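Local coordinates for protein fuculose-1-phosphate aldolase (Thermus thermophilus, PDB 2FK5) that belongs to the class II aldolase and adducin family, as an aldolase with an alpha/beta fold that assembles from several identical subunits, at residues R10-D15 with E164-A169. Residues are numbered along the deposited sequence; the frame is centred on the assembly and turned at random.
Sequences RQVGED and EALLEA
Val-12 and the two leucines it meets, Leu-166 and Leu-167, carry the whole apolar part of this helix-helix contact, and one valine methyl does the touching. CG2 of Val-12 reaches CG of Leu-166 at 3.9 Å and CD2 of Leu-167 at 4.0 Å, meeting the branch point of one leucine and a single methyl of the other. The valine chi1 of 162° sets CG2 beside the backbone N, the position from which it meets both leucines. The CA-CB bond of Leu-167 runs across the interface rather than at it, yet a chi1 of -73° places CG anti to the carbonyl carbon; from there CD1 continues the line of the chain and CD2 is the branch that reaches the valine. The same CD2 also lies 3.8 Å from OE1 of Gln-11, whose extended chain crosses that of Leu-167 at about a right angle, a van der Waals approach of an amide oxygen to a methyl. The case illustrates how a nearly parallel helix pair, with local axes at 12° and 10.3 Å apart, can be joined by a narrow seam; here helix 3-18 packs beside the start of the long helix 162-191 in the alpha/beta fold of the class II aldolase family. Behind the seam, Leu-166 rests on Phe-29 and Val-31 of strand 28-32 and on Val-87 of strand 85-89, which seats helix 162-191 on the central sheet. Val-12 also packs on Tyr-170, about one turn on from Leu-166 in helix 162-191. On the partly exposed flank, Gln-11 packs against Arg-48 of a second subunit, an arginine that forms salt bridges with Glu-14 and Asp-15.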
loop_
_atom_site.group_PDB
_atom_site.type_symbol
_atom_site.label_atom_id
_atom_site.label_comp_id
_atom_site.label_asym_id
_atom_site.label_seq_id
_atom_site.Cartn_x
_atom_site.Cartn_y
_atom_site.Cartn_z
ATOM N N ARG A 10 -14.590 1.053 4.678
ATOM C CA ARG A 10 -13.463 1.362 3.815
ATOM C C ARG A 10 -12.260 0.497 4.150
ATOM O O ARG A 10 -11.626 -0.068 3.266
ATOM C CB ARG A 10 -13.090 2.837 3.947
ATOM C CG ARG A 10 -11.955 3.247 3.040
ATOM C CD ARG A 10 -11.682 4.740 3.159
ATOM N NE ARG A 10 -10.566 5.145 2.312
ATOM C CZ ARG A 10 -10.012 6.353 2.330
ATOM N NH1 ARG A 10 -8.997 6.616 1.519
ATOM N N GLN A 11 -11.960 0.403 5.437
ATOM C CA GLN A 11 -10.831 -0.375 5.913
ATOM C C GLN A 11 -11.006 -1.869 5.657
ATOM O O GLN A 11 -10.066 -2.552 5.262
ATOM C CB GLN A 11 -10.648 -0.107 7.403
ATOM C CG GLN A 11 -9.675 -1.021 8.107
ATOM C CD GLN A 11 -9.521 -0.651 9.567
ATOM O OE1 GLN A 11 -9.205 -1.495 10.405
ATOM N NE2 GLN A 11 -9.736 0.626 9.877
ATOM N N VAL A 12 -12.214 -2.378 5.888
ATOM C CA VAL A 12 -12.474 -3.796 5.665
ATOM C C VAL A 12 -12.280 -4.116 4.189
ATOM O O VAL A 12 -11.669 -5.126 3.842
ATOM C CB VAL A 12 -13.903 -4.183 6.138
ATOM C CG1 VAL A 12 -14.325 -5.511 5.514
ATOM C CG2 VAL A 12 -13.919 -4.305 7.656
ATOM N N GLY A 13 -12.774 -3.239 3.319
ATOM C CA GLY A 13 -12.596 -3.445 1.891
ATOM C C GLY A 13 -11.120 -3.407 1.497
ATOM O O GLY A 13 -10.630 -4.280 0.777
ATOM N N GLU A 14 -10.396 -2.400 1.978
ATOM C CA GLU A 14 -8.971 -2.286 1.659
ATOM C C GLU A 14 -8.172 -3.489 2.145
ATOM O O GLU A 14 -7.302 -4.005 1.437
ATOM C CB GLU A 14 -8.362 -1.032 2.296
ATOM C CG GLU A 14 -8.959 0.278 1.815
ATOM C CD GLU A 14 -8.177 1.485 2.310
ATOM O OE1 GLU A 14 -7.654 1.438 3.443
ATOM O OE2 GLU A 14 -8.097 2.484 1.566
ATOM N N ASP A 15 -8.458 -3.928 3.364
ATOM C CA ASP A 15 -7.727 -5.046 3.938
ATOM C C ASP A 15 -8.067 -6.391 3.298
ATOM O O ASP A 15 -7.181 -7.225 3.118
ATOM C CB ASP A 15 -7.941 -5.070 5.453
ATOM C CG ASP A 15 -7.219 -3.921 6.162
ATOM O OD1 ASP A 15 -7.441 -3.725 7.372
ATOM O OD2 ASP A 15 -6.423 -3.213 5.511
ATOM N N GLU A 164 -17.575 -2.358 15.110
ATOM C CA GLU A 164 -16.874 -3.447 15.779
ATOM C C GLU A 164 -17.372 -4.802 15.288
ATOM O O GLU A 164 -16.604 -5.765 15.192
ATOM C CB GLU A 164 -17.052 -3.341 17.295
ATOM C CG GLU A 164 -16.551 -2.019 17.866
ATOM C CD GLU A 164 -16.589 -1.979 19.383
ATOM O OE1 GLU A 164 -16.423 -0.878 19.951
ATOM O OE2 GLU A 164 -16.777 -3.046 20.007
ATOM N N ALA A 165 -18.662 -4.873 14.978
ATOM C CA ALA A 165 -19.249 -6.107 14.477
ATOM C C ALA A 165 -18.667 -6.384 13.100
ATOM O O ALA A 165 -18.341 -7.528 12.772
ATOM C CB ALA A 165 -20.774 -5.976 14.391
ATOM N N LEU A 166 -18.529 -5.334 12.296
ATOM C CA LEU A 166 -17.975 -5.492 10.957
ATOM C C LEU A 166 -16.510 -5.937 11.015
ATOM O O LEU A 166 -16.089 -6.824 10.264
ATOM C CB LEU A 166 -18.092 -4.179 10.174
ATOM C CG LEU A 166 -17.651 -4.256 8.712
ATOM C CD1 LEU A 166 -18.462 -5.307 7.963
ATOM C CD2 LEU A 166 -17.838 -2.899 8.065
ATOM N N LEU A 167 -15.731 -5.320 11.898
ATOM C CA LEU A 167 -14.323 -5.686 12.036
ATOM C C LEU A 167 -14.204 -7.111 12.561
ATOM O O LEU A 167 -13.266 -7.839 12.226
ATOM C CB LEU A 167 -13.613 -4.712 12.981
ATOM C CG LEU A 167 -13.379 -3.325 12.375
ATOM C CD1 LEU A 167 -12.901 -2.360 13.448
ATOM C CD2 LEU A 167 -12.363 -3.429 11.246
ATOM N N GLU A 168 -15.165 -7.509 13.384
ATOM C CA GLU A 168 -15.176 -8.859 13.924
ATOM C C GLU A 168 -15.435 -9.851 12.791
ATOM O O GLU A 168 -14.762 -10.877 12.689
ATOM C CB GLU A 168 -16.267 -8.982 14.982
ATOM C CG GLU A 168 -16.412 -10.360 15.585
ATOM C CD GLU A 168 -17.642 -10.461 16.469
ATOM O OE1 GLU A 168 -17.798 -11.484 17.160
ATOM O OE2 GLU A 168 -18.457 -9.517 16.464
ATOM N N ALA A 169 -16.419 -9.545 11.947
ATOM C CA ALA A 169 -16.770 -10.401 10.804
ATOM C C ALA A 169 -15.577 -10.523 9.855
ATOM O O ALA A 169 -15.244 -11.609 9.377
ATOM C CB ALA A 169 -17.965 -9.807 10.065
#